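Local coordinates for putative bacterial transcription regulation protein (Staphylococcus aureus, PDB 3LUR) that probably binds small effector molecules, as a putative bacterial transcription regulator with an effector-binding domain, at residues 59-64 with 88-93; 108-113 with 134-139. One frame throughout, in Å; residues are numbered along the deposited sequence.

Contact 1. Residues 59-64 with 88-93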
loop_
_atom_site.group_PDB
_atom_site.type_symbol
_atom_site.label_atom_id
_atom_site.label_comp_id
_atom_site.label_asym_id
_atom_site.label_seq_id
_atom_site.Cartn_x
_atom_site.Cartn_y
_atom_site.Cartn_z
ATOM N N LEU A 59 5.165 -2.674 1.046
ATOM C CA LEU A 59 3.856 -2.138 0.723
ATOM C C LEU A 59 2.753 -2.528 1.668
ATOM O O LEU A 59 2.691 -3.677 2.171
ATOM C CB LEU A 59 3.419 -2.592 -0.678
ATOM C CG LEU A 59 4.094 -2.108 -1.974
ATOM C CD1 LEU A 59 5.445 -2.730 -2.261
ATOM C CD2 LEU A 59 3.163 -2.420 -3.183
ATOM N N GLY A 60 1.859 -1.553 1.863
ATOM C CA GLY A 60 0.581 -1.740 2.456
ATOM C C GLY A 60 -0.382 -1.507 1.304
ATOM O O GLY A 60 -0.697 -0.360 0.962
ATOM N N LEU A 61 -0.802 -2.589 0.674
ATOM C CA LEU A 61 -1.660 -2.506 -0.513
ATOM C C LEU A 61 -3.125 -2.570 -0.131
ATOM O O LEU A 61 -3.600 -3.569 0.439
ATOM C CB LEU A 61 -1.330 -3.640 -1.504
ATOM C CG LEU A 61 -2.050 -3.653 -2.864
ATOM C CD1 LEU A 61 -1.475 -2.622 -3.840
ATOM C CD2 LEU A 61 -1.988 -5.036 -3.478
ATOM N N CYS A 62 -3.861 -1.521 -0.506
ATOM C CA CYS A 62 -5.266 -1.431 -0.263
ATOM C C CYS A 62 -6.007 -1.940 -1.473
ATOM O O CYS A 62 -5.799 -1.445 -2.583
ATOM C CB CYS A 62 -5.626 0.019 0.033
ATOM S SG CYS A 62 -4.768 0.620 1.537
ATOM N N ILE A 63 -6.838 -2.961 -1.252
ATOM C CA ILE A 63 -7.525 -3.665 -2.308
ATOM C C ILE A 63 -9.030 -3.501 -2.096
ATOM O O ILE A 63 -9.644 -4.241 -1.328
ATOM C CB ILE A 63 -7.118 -5.176 -2.356
ATOM C CG1 ILE A 63 -5.604 -5.321 -2.506
ATOM C CG2 ILE A 63 -7.836 -5.932 -3.538
ATOM C CD1 ILE A 63 -5.063 -6.737 -2.342
ATOM N N PRO A 64 -9.618 -2.491 -2.741
ATOM C CA PRO A 64 -11.094 -2.413 -2.637
ATOM C C PRO A 64 -11.686 -3.686 -3.190
ATOM O O PRO A 64 -11.265 -4.148 -4.268
ATOM C CB PRO A 64 -11.461 -1.222 -3.516
ATOM C CG PRO A 64 -10.190 -0.413 -3.655
ATOM C CD PRO A 64 -9.055 -1.417 -3.569
ATOM N N ASP A 88 0.421 -15.104 -0.614
ATOM C CA ASP A 88 -0.377 -14.694 -1.765
ATOM C C ASP A 88 0.631 -14.133 -2.730
ATOM O O ASP A 88 1.574 -13.465 -2.305
ATOM C CB ASP A 88 -1.404 -13.633 -1.407
ATOM C CG ASP A 88 -2.742 -14.214 -1.022
ATOM O OD1 ASP A 88 -2.825 -15.431 -0.746
ATOM O OD2 ASP A 88 -3.743 -13.439 -1.018
ATOM N N VAL A 89 0.490 -14.467 -4.013
ATOM C CA VAL A 89 1.429 -14.000 -5.045
ATOM C C VAL A 89 0.596 -13.486 -6.177
ATOM O O VAL A 89 0.062 -14.283 -6.941
ATOM C CB VAL A 89 2.341 -15.118 -5.545
ATOM C CG1 VAL A 89 3.256 -14.606 -6.672
ATOM C CG2 VAL A 89 3.166 -15.659 -4.414
ATOM N N ILE A 90 0.423 -12.162 -6.257
ATOM C CA ILE A 90 -0.464 -11.573 -7.275
ATOM C C ILE A 90 0.202 -10.561 -8.192
ATOM O O ILE A 90 1.323 -10.137 -7.948
ATOM C CB ILE A 90 -1.688 -10.909 -6.616
ATOM C CG1 ILE A 90 -1.292 -9.614 -5.921
ATOM C CG2 ILE A 90 -2.361 -11.953 -5.652
ATOM C CD1 ILE A 90 -2.426 -8.758 -5.524
ATOM N N THR A 91 -0.498 -10.209 -9.268
ATOM C CA THR A 91 -0.018 -9.212 -10.199
ATOM C C THR A 91 -0.741 -7.916 -9.994
ATOM O O THR A 91 -1.971 -7.850 -10.097
ATOM C CB THR A 91 -0.236 -9.623 -11.668
ATOM O OG1 THR A 91 0.459 -10.830 -11.921
ATOM C CG2 THR A 91 0.296 -8.550 -12.592
ATOM N N LEU A 92 0.025 -6.874 -9.718
ATOM C CA LEU A 92 -0.497 -5.536 -9.662
ATOM C C LEU A 92 -0.288 -5.005 -11.079
ATOM O O LEU A 92 0.848 -4.799 -11.506
ATOM C CB LEU A 92 0.254 -4.701 -8.644
ATOM C CG LEU A 92 -0.149 -3.230 -8.550
ATOM C CD1 LEU A 92 -1.553 -3.135 -7.960
ATOM C CD2 LEU A 92 0.841 -2.448 -7.734
ATOM N N ALA A 93 -1.385 -4.812 -11.803
ATOM C CA ALA A 93 -1.335 -4.413 -13.202
ATOM C C ALA A 93 -0.730 -3.043 -13.374
ATOM O O ALA A 93 -0.983 -2.161 -12.582
ATOM C CB ALA A 93 -2.746 -4.440 -13.817
#
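L61 and L92 both carry CG anti to the backbone N (chi1 -175° and 176°), and these extended first torsions send the two isobutyl groups into the middle of the barrel from different walls. There they run past each other in opposite directions and touch through single methyls, L61 CD1 lying 4.2 Å from L92 CD1. The other methyl of L61 serves the second partner: its CD2 sits 4.3 Å from CD1 of I90, at the far end of that side chain. L61 thus divides its two methyls between I90 and L92, two positions apart on strand 88-103 and facing the same interior.

The backbones stay well apart, with 9.7 Å between CA of L61 and CA of L92, because strands 58-64 and 88-103 are not neighbours in the antiparallel sheet. They face each other across the inside of the closed barrel, and side chains alone bridge the gap. F135 of strand 134-138 and P133 touch both leucines, L14 of strand 5-21 packs on L61, and M73 on I90.

All the groups that meet are aliphatic methyls at ordinary van der Waals separation, so the contact has no directional bond to fix its register; it is presumably held by shape fit and the burial of apolar surface.

Contact 2. Residues 108-113 with 134-139. With EDO (1,2-ethanediol), chain H.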
loop_
_atom_site.group_PDB
_atom_site.type_symbol
_atom_site.label_atom_id
_atom_site.label_comp_id
_atom_site.label_asym_id
_atom_site.label_seq_id
_atom_site.Cartn_x
_atom_site.Cartn_y
_atom_site.Cartn_z
ATOM N N LYS A 108 -0.750 6.830 12.350
ATOM C CA LYS A 108 -1.655 7.985 12.375
ATOM C C LYS A 108 -1.470 8.948 11.208
ATOM O O LYS A 108 -2.467 9.345 10.574
ATOM C CB LYS A 108 -1.579 8.755 13.684
ATOM C CG LYS A 108 -2.541 9.965 13.729
ATOM C CD LYS A 108 -2.831 10.392 15.152
ATOM N N ALA A 109 -0.225 9.326 10.939
ATOM C CA ALA A 109 0.043 10.302 9.884
ATOM C C ALA A 109 -0.369 9.764 8.515
ATOM O O ALA A 109 -0.807 10.519 7.664
ATOM C CB ALA A 109 1.496 10.711 9.885
ATOM N N VAL A 110 -0.178 8.469 8.300
ATOM C CA VAL A 110 -0.538 7.815 7.050
ATOM C C VAL A 110 -2.052 7.768 6.859
ATOM O O VAL A 110 -2.561 8.060 5.784
ATOM C CB VAL A 110 0.028 6.415 6.973
ATOM C CG1 VAL A 110 -0.321 5.782 5.602
ATOM C CG2 VAL A 110 1.533 6.448 7.184
ATOM N N GLN A 111 -2.764 7.448 7.929
ATOM C CA GLN A 111 -4.207 7.403 7.813
ATOM C C GLN A 111 -4.786 8.813 7.651
ATOM O O GLN A 111 -5.720 8.992 6.843
ATOM C CB GLN A 111 -4.814 6.592 8.944
ATOM C CG GLN A 111 -4.330 5.132 8.860
ATOM C CD GLN A 111 -5.015 4.204 9.839
ATOM O OE1 GLN A 111 -5.788 4.639 10.695
ATOM N NE2 GLN A 111 -4.749 2.907 9.701
ATOM N N GLN A 112 -4.205 9.815 8.314
ATOM C CA GLN A 112 -4.636 11.208 8.118
ATOM C C GLN A 112 -4.431 11.613 6.681
ATOM O O GLN A 112 -5.325 12.183 6.041
ATOM C CB GLN A 112 -3.861 12.170 9.003
ATOM C CG GLN A 112 -4.422 13.637 9.027
ATOM C CD GLN A 112 -3.957 14.574 7.873
ATOM O OE1 GLN A 112 -2.998 14.279 7.098
ATOM N NE2 GLN A 112 -4.605 15.737 7.795
ATOM N N LYS A 113 -3.248 11.319 6.154
ATOM C CA LYS A 113 -2.953 11.698 4.784
ATOM C C LYS A 113 -3.813 10.943 3.794
ATOM O O LYS A 113 -4.228 11.501 2.784
ATOM C CB LYS A 113 -1.483 11.464 4.452
ATOM C CG LYS A 113 -1.064 12.022 3.075
ATOM C CD LYS A 113 -1.112 13.545 3.025
ATOM C CE LYS A 113 -0.654 14.049 1.675
ATOM N NZ LYS A 113 -0.258 15.450 1.692
ATOM N N PHE A 134 -4.459 0.551 -4.489
ATOM C CA PHE A 134 -3.602 1.676 -4.202
ATOM C C PHE A 134 -2.752 1.293 -2.991
ATOM O O PHE A 134 -3.118 0.398 -2.254
ATOM C CB PHE A 134 -4.415 2.961 -3.963
ATOM C CG PHE A 134 -5.463 2.852 -2.890
ATOM C CD1 PHE A 134 -6.732 2.322 -3.175
ATOM C CD2 PHE A 134 -5.205 3.331 -1.599
ATOM C CE1 PHE A 134 -7.726 2.250 -2.182
ATOM C CE2 PHE A 134 -6.197 3.250 -0.595
ATOM C CZ PHE A 134 -7.448 2.701 -0.891
ATOM N N PHE A 135 -1.615 1.935 -2.808
ATOM C CA PHE A 135 -0.735 1.484 -1.735
ATOM C C PHE A 135 0.050 2.540 -1.005
ATOM O O PHE A 135 0.317 3.622 -1.521
ATOM C CB PHE A 135 0.205 0.362 -2.251
ATOM C CG PHE A 135 1.107 0.753 -3.404
ATOM C CD1 PHE A 135 0.692 0.591 -4.715
ATOM C CD2 PHE A 135 2.404 1.224 -3.166
ATOM C CE1 PHE A 135 1.523 0.912 -5.767
ATOM C CE2 PHE A 135 3.253 1.531 -4.216
ATOM C CZ PHE A 135 2.810 1.396 -5.522
ATOM N N GLU A 136 0.423 2.170 0.218
ATOM C CA GLU A 136 1.354 2.902 1.037
ATOM C C GLU A 136 2.685 2.204 0.808
ATOM O O GLU A 136 2.740 0.978 0.784
ATOM C CB GLU A 136 0.951 2.755 2.511
ATOM C CG GLU A 136 -0.448 3.219 2.801
ATOM C CD GLU A 136 -1.110 2.506 3.967
ATOM O OE1 GLU A 136 -0.462 1.750 4.721
ATOM O OE2 GLU A 136 -2.308 2.712 4.124
ATOM N N LEU A 137 3.752 2.958 0.664
ATOM C CA LEU A 137 5.058 2.362 0.477
ATOM C C LEU A 137 5.963 2.871 1.588
ATOM O O LEU A 137 6.174 4.106 1.750
ATOM C CB LEU A 137 5.614 2.686 -0.907
ATOM C CG LEU A 137 6.993 2.106 -1.265
ATOM C CD1 LEU A 137 6.930 0.549 -1.326
ATOM C CD2 LEU A 137 7.556 2.696 -2.559
ATOM N N TYR A 138 6.515 1.914 2.338
ATOM C CA TYR A 138 7.350 2.193 3.532
ATOM C C TYR A 138 8.832 1.863 3.356
ATOM O O TYR A 138 9.214 0.709 3.262
ATOM C CB TYR A 138 6.816 1.396 4.721
ATOM C CG TYR A 138 5.395 1.732 5.106
ATOM C CD1 TYR A 138 5.121 2.815 5.917
ATOM C CD2 TYR A 138 4.328 0.968 4.663
ATOM C CE1 TYR A 138 3.829 3.123 6.269
ATOM C CE2 TYR A 138 3.052 1.264 4.995
ATOM C CZ TYR A 138 2.796 2.360 5.790
ATOM O OH TYR A 138 1.494 2.667 6.116
ATOM N N GLN A 139 9.646 2.905 3.286
ATOM C CA GLN A 139 11.083 2.795 3.271
ATOM C C GLN A 139 11.536 2.468 4.676
ATOM O O GLN A 139 10.749 2.614 5.647
ATOM C CB GLN A 139 11.702 4.131 2.853
ATOM C CG GLN A 139 11.378 5.289 3.812
ATOM C CD GLN A 139 11.962 6.603 3.358
ATOM O OE1 GLN A 139 13.137 6.691 3.064
ATOM N NE2 GLN A 139 11.125 7.636 3.294
HETATM C C1 EDO H . 12.651 -1.618 4.655
HETATM O O1 EDO H . 11.253 -1.296 4.526
HETATM C C2 EDO H . 13.406 -1.159 3.401
HETATM O O2 EDO H . 13.088 -1.987 2.276
HETATM O O HOH W 1 -2.558 2.523 7.543
#
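V110, on the first turns of helix 108-124, packs against E136 and Y138 of strand 134-138, a helix-on-sheet contact on the outer side of the antiparallel barrel. The tight part is built round its two methyls. CG1 lies over the join between the two strand side chains, 3.6 Å from OH of Y138 and 3.7 Å from CD of E136. CG2 lies at the edge of the tyrosine ring, near its plane, with CE1 of Y138 4.1 Å away. The ring itself lies along the strand toward E136, its CG beside the backbone N (chi1 -61°), and that direction brings the phenol to the carboxylate: OH of Y138 donates to OE1 of E136 at 2.6 Å, arriving 49° out of the carboxylate plane. Y72 also hydrogen-bonds this oxygen, so a buried acidic group has two hydroxyl partners, which would probably stabilise its charge. W35 meets the Y138 ring with its plane steeply inclined, and a tetraethylene glycol, probably from the crystallisation liquor, lies about 4 Å from the Y138 side chain and may mark a pocket.

The looser side is bridged by solvent. Q111 is modelled in two conformers; in one, NE2 bonds the carbonyl of Q28 and a water 3.1 Å away. From that water a weak, only partly certain bridge runs on to OE2 of E136 at 3.4 Å.

Contacts 1 and 2 have their centres about 15 Å apart and lie on the two sides of one barrel wall. Strands 58-64 and 134-138 are antiparallel neighbours in that wall, joined by backbone bonds between C62 and F134 and between G60 and E136. Contact 1 looks into the barrel, where 88-93 meets 59-64, whereas contact 2 covers the outside with helix 108-124. Along the chain they come in series: contact 1 closes before contact 2 opens, and strand 88-103 is followed, after a short connection, by the helix. Alternate residues of the shared wall thus divide between an apolar interior and an outer face whose buried carboxylate and aromatic ring may belong to the effector pocket.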